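Local coordinates for cystatin-2 (Ornithodoros moubata, PDB 3L0R), which inhibits papain-like cysteine proteinases, among them mammalian cathepsins B, C, H, L and S, and may mimic host cystatins that control cathepsin-mediated proteolysis, at residues Ala50-Val64 and Lys80-His94. Residues are numbered along the deposited sequence; the frame is centred on the assembly and turned at random.
Sequences AGMNYKLTIEISPSV and KDAQQKSTCVAVIYH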
ATOM      1  N   ALA A  50      17.367  -7.546   6.621  1.00 53.26           N
ATOM      2  CA  ALA A  50      17.716  -8.712   5.797  1.00 54.71           C
ATOM      3  C   ALA A  50      16.749  -8.766   4.620  1.00 54.56           C
ATOM      4  O   ALA A  50      15.938  -9.690   4.501  1.00 56.06           O
ATOM      5  CB  ALA A  50      17.694 -10.009   6.606  1.00 56.29           C
ATOM      6  N   GLY A  51      16.875  -7.766   3.746  1.00 54.02           N
ATOM      7  CA  GLY A  51      15.833  -7.351   2.811  1.00 53.25           C
ATOM      8  C   GLY A  51      15.586  -5.859   3.024  1.00 52.34           C
ATOM      9  O   GLY A  51      16.443  -5.150   3.575  1.00 52.83           O
ATOM     10  N   MET A  52      14.414  -5.386   2.605  1.00 60.55           N
ATOM     11  CA  MET A  52      14.020  -3.980   2.690  1.00 58.92           C
ATOM     12  C   MET A  52      12.645  -3.810   3.326  1.00 56.98           C
ATOM     13  O   MET A  52      11.702  -4.536   2.989  1.00 56.33           O
ATOM     14  CB  MET A  52      13.970  -3.359   1.293  1.00 59.18           C
ATOM     15  CG  MET A  52      15.330  -3.112   0.653  1.00 64.52           C
ATOM     16  SD  MET A  52      16.221  -1.741   1.430  1.00 69.52           S
ATOM     17  CE  MET A  52      14.918  -0.547   1.475  1.00 63.38           C
ATOM     18  N   ASN A  53      12.543  -2.842   4.237  1.00 55.70           N
ATOM     19  CA  ASN A  53      11.260  -2.382   4.730  1.00 54.54           C
ATOM     20  C   ASN A  53      10.833  -1.128   3.997  1.00 53.55           C
ATOM     21  O   ASN A  53      11.644  -0.214   3.806  1.00 54.21           O
ATOM     22  CB  ASN A  53      11.318  -2.087   6.219  1.00 54.79           C
ATOM     23  CG  ASN A  53      11.296  -3.325   7.047  1.00 56.75           C
ATOM     24  OD1 ASN A  53      10.585  -4.290   6.734  1.00 57.36           O
ATOM     25  ND2 ASN A  53      12.078  -3.325   8.121  1.00 56.10           N
ATOM     26  N   TYR A  54       9.568  -1.099   3.572  1.00 52.61           N
ATOM     27  CA  TYR A  54       8.967   0.097   2.943  1.00 51.29           C
ATOM     28  C   TYR A  54       7.859   0.548   3.839  1.00 51.08           C
ATOM     29  O   TYR A  54       6.943  -0.228   4.140  1.00 51.47           O
ATOM     30  CB  TYR A  54       8.415  -0.206   1.556  1.00 50.28           C
ATOM     31  CG  TYR A  54       9.495  -0.639   0.587  1.00 51.45           C
ATOM     32  CD1 TYR A  54      10.127   0.297  -0.241  1.00 51.93           C
ATOM     33  CD2 TYR A  54       9.909  -1.983   0.514  1.00 49.88           C
ATOM     34  CE1 TYR A  54      11.133  -0.086  -1.132  1.00 52.40           C
ATOM     35  CE2 TYR A  54      10.896  -2.374  -0.359  1.00 50.29           C
ATOM     36  CZ  TYR A  54      11.507  -1.424  -1.175  1.00 53.79           C
ATOM     37  OH  TYR A  54      12.490  -1.800  -2.040  1.00 56.52           O
ATOM     38  N   LYS A  55       7.991   1.785   4.319  1.00 51.32           N
ATOM     39  CA  LYS A  55       6.954   2.443   5.101  1.00 50.68           C
ATOM     40  C   LYS A  55       6.228   3.529   4.261  1.00 50.51           C
ATOM     41  O   LYS A  55       6.771   4.597   3.958  1.00 50.86           O
ATOM     42  CB  LYS A  55       7.533   2.983   6.409  1.00 51.61           C
ATOM     43  CG  LYS A  55       6.534   3.784   7.245  1.00 52.39           C
ATOM     44  CD  LYS A  55       6.662   3.476   8.706  1.00 53.99           C
ATOM     45  CE  LYS A  55       7.847   4.160   9.316  1.00 56.95           C
ATOM     46  NZ  LYS A  55       8.165   3.547  10.620  1.00 58.51           N
ATOM     47  N   LEU A  56       4.986   3.229   3.893  1.00 49.76           N
ATOM     48  CA  LEU A  56       4.207   4.106   3.037  1.00 49.76           C
ATOM     49  C   LEU A  56       3.034   4.725   3.782  1.00 49.86           C
ATOM     50  O   LEU A  56       2.197   4.007   4.361  1.00 50.00           O
ATOM     51  CB  LEU A  56       3.708   3.343   1.807  1.00 49.46           C
ATOM     52  CG  LEU A  56       4.653   2.272   1.225  1.00 50.77           C
ATOM     53  CD1 LEU A  56       3.893   1.359   0.295  1.00 49.75           C
ATOM     54  CD2 LEU A  56       5.881   2.888   0.513  1.00 51.83           C
ATOM     55  N   THR A  57       3.013   6.056   3.791  1.00 49.88           N
ATOM     56  CA  THR A  57       1.908   6.837   4.267  1.00 50.50           C
ATOM     57  C   THR A  57       1.088   7.184   3.010  1.00 50.98           C
ATOM     58  O   THR A  57       1.562   7.850   2.077  1.00 50.92           O
ATOM     59  CB  THR A  57       2.403   8.101   5.022  1.00 52.71           C
ATOM     60  OG1 THR A  57       3.357   7.716   6.016  1.00 52.85           O
ATOM     61  CG2 THR A  57       1.260   8.831   5.716  1.00 53.41           C
ATOM     62  N   ILE A  58      -0.133   6.666   2.981  1.00 50.97           N
ATOM     63  CA  ILE A  58      -0.981   6.726   1.801  1.00 51.95           C
ATOM     64  C   ILE A  58      -2.390   7.151   2.158  1.00 53.00           C
ATOM     65  O   ILE A  58      -2.829   6.999   3.307  1.00 53.66           O
ATOM     66  CB  ILE A  58      -1.050   5.363   1.071  1.00 50.49           C
ATOM     67  CG1 ILE A  58      -1.943   4.387   1.846  1.00 50.69           C
ATOM     68  CG2 ILE A  58       0.387   4.795   0.826  1.00 50.75           C
ATOM     69  CD1 ILE A  58      -1.626   2.905   1.629  1.00 48.86           C
ATOM     70  N   GLU A  59      -3.084   7.705   1.169  1.00 53.86           N
ATOM     71  CA  GLU A  59      -4.516   7.921   1.274  1.00 54.65           C
ATOM     72  C   GLU A  59      -5.264   6.869   0.493  1.00 53.35           C
ATOM     73  O   GLU A  59      -4.945   6.582  -0.666  1.00 52.71           O
ATOM     74  CB  GLU A  59      -4.899   9.318   0.821  1.00 57.24           C
ATOM     75  CG  GLU A  59      -4.483  10.352   1.830  1.00 60.58           C
ATOM     76  CD  GLU A  59      -4.640  11.761   1.331  1.00 66.21           C
ATOM     77  OE1 GLU A  59      -5.031  11.946   0.153  1.00 68.48           O
ATOM     78  OE2 GLU A  59      -4.363  12.693   2.125  1.00 70.34           O
ATOM     79  N   ILE A  60      -6.249   6.273   1.159  1.00 53.19           N
ATOM     80  CA  ILE A  60      -7.041   5.211   0.558  1.00 52.02           C
ATOM     81  C   ILE A  60      -8.507   5.591   0.471  1.00 53.44           C
ATOM     82  O   ILE A  60      -8.969   6.522   1.145  1.00 54.22           O
ATOM     83  CB  ILE A  60      -6.865   3.847   1.288  1.00 51.09           C
ATOM     84  CG1 ILE A  60      -7.596   3.843   2.640  1.00 51.92           C
ATOM     85  CG2 ILE A  60      -5.371   3.487   1.395  1.00 48.62           C
ATOM     86  CD1 ILE A  60      -7.737   2.469   3.280  1.00 51.25           C
ATOM     87  N   SER A  61      -9.231   4.846  -0.362  1.00 53.46           N
ATOM     88  CA  SER A  61     -10.636   5.121  -0.641  1.00 55.03           C
ATOM     89  C   SER A  61     -11.234   3.833  -1.166  1.00 54.61           C
ATOM     90  O   SER A  61     -10.567   3.109  -1.899  1.00 54.60           O
ATOM     91  CB  SER A  61     -10.766   6.213  -1.712  1.00 55.91           C
ATOM     92  OG  SER A  61     -11.988   6.916  -1.581  1.00 58.30           O
ATOM     93  N   PRO A  62     -12.486   3.528  -0.785  1.00 55.37           N
ATOM     94  CA  PRO A  62     -13.160   2.338  -1.332  1.00 55.26           C
ATOM     95  C   PRO A  62     -13.259   2.380  -2.860  1.00 55.23           C
ATOM     96  O   PRO A  62     -13.618   3.425  -3.422  1.00 56.76           O
ATOM     97  CB  PRO A  62     -14.560   2.401  -0.715  1.00 56.86           C
ATOM     98  CG  PRO A  62     -14.413   3.295   0.503  1.00 57.55           C
ATOM     99  CD  PRO A  62     -13.323   4.268   0.180  1.00 56.36           C
ATOM    100  N   SER A  63     -12.955   1.249  -3.506  1.00 54.36           N
ATOM    101  CA  SER A  63     -13.000   1.114  -4.970  1.00 54.75           C
ATOM    102  C   SER A  63     -14.326   0.562  -5.489  1.00 56.06           C
ATOM    103  O   SER A  63     -15.204   0.180  -4.731  1.00 56.12           O
ATOM    104  CB  SER A  63     -11.845   0.232  -5.486  1.00 54.42           C
ATOM    105  OG  SER A  63     -12.108  -1.157  -5.311  1.00 54.57           O
ATOM    106  N   VAL A  64     -14.454   0.535  -6.806  1.00 57.53           N
ATOM    107  CA  VAL A  64     -15.614  -0.030  -7.462  1.00 59.59           C
ATOM    108  C   VAL A  64     -15.567  -1.567  -7.532  1.00 60.44           C
ATOM    109  O   VAL A  64     -16.557  -2.206  -7.907  1.00 62.31           O
ATOM    110  CB  VAL A  64     -15.766   0.543  -8.876  1.00 61.57           C
ATOM    111  CG1 VAL A  64     -16.080   2.059  -8.825  1.00 61.57           C
ATOM    112  CG2 VAL A  64     -14.501   0.252  -9.712  1.00 61.66           C
ATOM    113  N   LYS A  80     -14.544   4.684  -5.783  1.00 70.06           N
ATOM    114  CA  LYS A  80     -15.940   5.101  -6.026  1.00 74.29           C
ATOM    115  C   LYS A  80     -16.030   6.636  -6.080  1.00 77.36           C
ATOM    116  O   LYS A  80     -16.745   7.223  -6.917  1.00 80.21           O
ATOM    117  CB  LYS A  80     -16.873   4.597  -4.930  1.00 74.79           C
ATOM    118  CG  LYS A  80     -17.000   3.096  -4.822  1.00 74.37           C
ATOM    119  CD  LYS A  80     -17.618   2.706  -3.480  1.00 75.48           C
ATOM    120  CE  LYS A  80     -17.882   1.208  -3.380  1.00 74.95           C
ATOM    121  NZ  LYS A  80     -19.223   0.841  -3.914  1.00 79.32           N
ATOM    122  N   ASP A  81     -15.270   7.267  -5.185  1.00 77.31           N
ATOM    123  CA  ASP A  81     -15.338   8.705  -4.910  1.00 80.89           C
ATOM    124  C   ASP A  81     -14.053   9.079  -4.175  1.00 79.15           C
ATOM    125  O   ASP A  81     -13.909   8.815  -2.973  1.00 78.07           O
ATOM    126  CB  ASP A  81     -16.583   9.023  -4.057  1.00 83.48           C
ATOM    127  CG  ASP A  81     -16.683  10.480  -3.675  1.00 86.02           C
ATOM    128  OD1 ASP A  81     -15.726  11.251  -3.903  1.00 84.88           O
ATOM    129  OD2 ASP A  81     -17.739  10.856  -3.137  1.00 89.03           O
ATOM    130  N   ALA A  82     -13.118   9.683  -4.913  1.00 79.55           N
ATOM    131  CA  ALA A  82     -11.731   9.872  -4.426  1.00 77.49           C
ATOM    132  C   ALA A  82     -11.616  10.995  -3.382  1.00 79.21           C
ATOM    133  O   ALA A  82     -10.599  11.099  -2.678  1.00 77.58           O
ATOM    134  CB  ALA A  82     -10.761  10.109  -5.609  1.00 76.43           C
ATOM    135  N   GLN A  83     -12.659  11.828  -3.295  1.00 82.72           N
ATOM    136  CA  GLN A  83     -12.781  12.821  -2.223  1.00 84.74           C
ATOM    137  C   GLN A  83     -12.933  12.209  -0.812  1.00 83.00           C
ATOM    138  O   GLN A  83     -12.569  12.868   0.167  1.00 83.68           O
ATOM    139  CB  GLN A  83     -13.917  13.804  -2.513  1.00 88.84           C
ATOM    140  CG  GLN A  83     -13.561  14.914  -3.496  1.00 91.54           C
ATOM    141  CD  GLN A  83     -14.809  15.590  -4.077  1.00 97.72           C
ATOM    142  OE1 GLN A  83     -15.762  14.910  -4.487  1.00101.05           O
ATOM    143  NE2 GLN A  83     -14.806  16.930  -4.128  1.00101.97           N
ATOM    144  N   GLN A  84     -13.458  10.978  -0.710  1.00 81.14           N
ATOM    145  CA  GLN A  84     -13.571  10.264   0.587  1.00 79.72           C
ATOM    146  C   GLN A  84     -12.269   9.527   0.932  1.00 75.31           C
ATOM    147  O   GLN A  84     -12.080   8.378   0.570  1.00 73.22           O
ATOM    148  CB  GLN A  84     -14.761   9.277   0.621  1.00 80.52           C
ATOM    149  CG  GLN A  84     -16.089   9.787   0.063  1.00 86.13           C
ATOM    150  CD  GLN A  84     -16.682  10.987   0.825  1.00 91.86           C
ATOM    151  OE1 GLN A  84     -16.042  11.570   1.713  1.00 92.34           O
ATOM    152  NE2 GLN A  84     -17.917  11.355   0.472  1.00 94.01           N
ATOM    153  N   LYS A  85     -11.375  10.200   1.636  1.00 74.16           N
ATOM    154  CA  LYS A  85     -10.022   9.688   1.832  1.00 70.60           C
ATOM    155  C   LYS A  85      -9.774   9.216   3.266  1.00 68.72           C
ATOM    156  O   LYS A  85     -10.314   9.779   4.222  1.00 69.98           O
ATOM    157  CB  LYS A  85      -8.992  10.759   1.437  1.00 70.79           C
ATOM    158  CG  LYS A  85      -9.111  11.241  -0.021  1.00 72.80           C
ATOM    159  CD  LYS A  85      -7.905  12.070  -0.460  1.00 72.20           C
ATOM    160  CE  LYS A  85      -8.260  13.534  -0.712  1.00 79.17           C
ATOM    161  NZ  LYS A  85      -8.837  13.768  -2.095  1.00 80.99           N
ATOM    162  N   SER A  86      -8.952   8.175   3.402  1.00 65.18           N
ATOM    163  CA  SER A  86      -8.453   7.741   4.710  1.00 63.62           C
ATOM    164  C   SER A  86      -6.957   7.585   4.632  1.00 60.91           C
ATOM    165  O   SER A  86      -6.426   7.061   3.656  1.00 59.41           O
ATOM    166  CB  SER A  86      -9.084   6.420   5.158  1.00 63.33           C
ATOM    167  OG  SER A  86     -10.498   6.544   5.244  1.00 66.63           O
ATOM    168  N   THR A  87      -6.282   8.023   5.681  1.00 60.22           N
ATOM    169  CA  THR A  87      -4.846   8.010   5.721  1.00 57.94           C
ATOM    170  C   THR A  87      -4.388   6.778   6.474  1.00 57.13           C
ATOM    171  O   THR A  87      -4.827   6.540   7.599  1.00 58.47           O
ATOM    172  CB  THR A  87      -4.341   9.306   6.369  1.00 59.13           C
ATOM    173  OG1 THR A  87      -4.768  10.408   5.561  1.00 59.40           O
ATOM    174  CG2 THR A  87      -2.828   9.322   6.495  1.00 57.15           C
ATOM    175  N   CYS A  88      -3.523   5.988   5.841  1.00 55.01           N
ATOM    176  CA  CYS A  88      -2.990   4.790   6.453  1.00 54.36           C
ATOM    177  C   CYS A  88      -1.477   4.765   6.349  1.00 53.51           C
ATOM    178  O   CYS A  88      -0.888   5.422   5.483  1.00 52.72           O
ATOM    179  CB  CYS A  88      -3.540   3.523   5.788  1.00 53.54           C
ATOM    180  SG  CYS A  88      -5.320   3.441   5.633  1.00 56.90           S
ATOM    181  N   VAL A  89      -0.861   3.977   7.229  1.00 53.37           N
ATOM    182  CA  VAL A  89       0.564   3.701   7.169  1.00 52.83           C
ATOM    183  C   VAL A  89       0.738   2.197   6.952  1.00 53.07           C
ATOM    184  O   VAL A  89       0.302   1.379   7.782  1.00 53.69           O
ATOM    185  CB  VAL A  89       1.325   4.186   8.447  1.00 53.56           C
ATOM    186  CG1 VAL A  89       2.806   3.830   8.367  1.00 52.15           C
ATOM    187  CG2 VAL A  89       1.171   5.683   8.627  1.00 52.98           C
ATOM    188  N   ALA A  90       1.355   1.849   5.817  1.00 52.47           N
ATOM    189  CA  ALA A  90       1.634   0.460   5.470  1.00 52.19           C
ATOM    190  C   ALA A  90       3.132   0.173   5.501  1.00 52.71           C
ATOM    191  O   ALA A  90       3.938   0.922   4.927  1.00 52.49           O
ATOM    192  CB  ALA A  90       1.055   0.123   4.097  1.00 50.58           C
ATOM    193  N   VAL A  91       3.495  -0.913   6.185  1.00 53.73           N
ATOM    194  CA  VAL A  91       4.861  -1.418   6.167  1.00 53.77           C
ATOM    195  C   VAL A  91       4.885  -2.756   5.436  1.00 53.99           C
ATOM    196  O   VAL A  91       4.180  -3.704   5.821  1.00 54.39           O
ATOM    197  CB  VAL A  91       5.487  -1.537   7.577  1.00 55.41           C
ATOM    198  CG1 VAL A  91       6.946  -2.010   7.476  1.00 55.07           C
ATOM    199  CG2 VAL A  91       5.409  -0.206   8.334  1.00 54.63           C
ATOM    200  N   ILE A  92       5.679  -2.776   4.359  1.00 53.57           N
ATOM    201  CA  ILE A  92       5.955  -3.954   3.539  1.00 53.35           C
ATOM    202  C   ILE A  92       7.396  -4.377   3.743  1.00 54.25           C
ATOM    203  O   ILE A  92       8.324  -3.569   3.587  1.00 53.63           O
ATOM    204  CB  ILE A  92       5.740  -3.701   2.002  1.00 52.30           C
ATOM    205  CG1 ILE A  92       4.295  -3.350   1.699  1.00 51.60           C
ATOM    206  CG2 ILE A  92       6.146  -4.932   1.159  1.00 52.31           C
ATOM    207  CD1 ILE A  92       4.075  -1.914   1.492  1.00 54.05           C
ATOM    208  N   TYR A  93       7.540  -5.657   4.082  1.00 55.53           N
ATOM    209  CA  TYR A  93       8.797  -6.366   4.170  1.00 57.07           C
ATOM    210  C   TYR A  93       9.037  -7.140   2.871  1.00 56.82           C
ATOM    211  O   TYR A  93       8.212  -7.971   2.475  1.00 56.00           O
ATOM    212  CB  TYR A  93       8.718  -7.327   5.340  1.00 59.81           C
ATOM    213  CG  TYR A  93      10.016  -8.007   5.678  1.00 63.77           C
ATOM    214  CD1 TYR A  93      11.192  -7.286   5.779  1.00 66.64           C
ATOM    215  CD2 TYR A  93      10.069  -9.365   5.903  1.00 65.97           C
ATOM    216  CE1 TYR A  93      12.388  -7.899   6.095  1.00 69.09           C
ATOM    217  CE2 TYR A  93      11.261  -9.980   6.217  1.00 70.48           C
ATOM    218  CZ  TYR A  93      12.418  -9.230   6.315  1.00 70.38           C
ATOM    219  OH  TYR A  93      13.615  -9.824   6.634  1.00 73.54           O
ATOM    220  N   HIS A  94      10.165  -6.848   2.212  1.00 58.13           N
ATOM    221  CA  HIS A  94      10.536  -7.443   0.927  1.00 55.92           C
ATOM    222  C   HIS A  94      11.839  -8.239   1.064  1.00 54.04           C
ATOM    223  O   HIS A  94      12.853  -7.708   1.513  1.00 53.53           O
ATOM    224  CB  HIS A  94      10.697  -6.343  -0.137  1.00 57.19           C
ATOM    225  CG  HIS A  94      10.899  -6.849  -1.542  1.00 58.27           C
ATOM    226  ND1 HIS A  94      11.551  -6.112  -2.511  1.00 61.61           N
ATOM    227  CD2 HIS A  94      10.521  -8.001  -2.147  1.00 58.71           C
ATOM    228  CE1 HIS A  94      11.573  -6.788  -3.646  1.00 60.30           C
ATOM    229  NE2 HIS A  94      10.946  -7.932  -3.456  1.00 60.58           N
TER
HETATM  230  O   HOH W   1      15.301  -8.599   8.234  1.00 68.48           O
HETATM  231  O   HOH W   2      13.509  -4.196  -2.169  1.00 48.89           O
HETATM  232  O   HOH W   3     -14.370   6.008  -2.480  1.00 73.14           O
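With chi1 of Y54 at -63°, CG anti to the carbonyl carbon, and CG of H94 anti to its own backbone N (-172°), the two side chains run side by side in the same direction. H94 CB meets the Y54 ring at its edge, 4.0 Å from CE2, and one water joins Y54 OH to H94 ND1. Further along this face, the L56 and I92 side chains cross, their CD1 methyls 3.5 Å apart. I60 CD1 lies 3.5 Å from SG of C88, the sulfur bonded to C108 on strand 100-108. The strands beneath, 52-63 and 86-94, pair antiparallel from M52–H94 to I60–S86, each hydrogen-bonded pair making two N–H···O=C bonds. They are neighbouring strands of the cystatin fold, an antiparallel sheet wrapped around helix 15-25; F17 and L20 of that helix cover Y54, and L20 also touches L56. The other face is more polar. The bent K55 chain lays CD across V89 CG1 and V91 CG2, its ammonium forming a cation-pi contact with W7. N53 OD1 approaches Y93 CD1 to 3.2 Å, while N53 ND2 is hydrogen-bonded to Q47 OE1. E59 crosses K85, but its OE2 is salt-bridged to K42, and K85 NZ hydrogen-bonds A82 O from above the carbonyl plane. Past the last pair, I60–S86, S61 OG donates to Q84 O (2.6 Å), tilted 32° from that carbonyl's plane. OG also accepts from a water that donates to P62 O and accepts from D81 N, next to the K80 N–P62 O bond (2.8 Å).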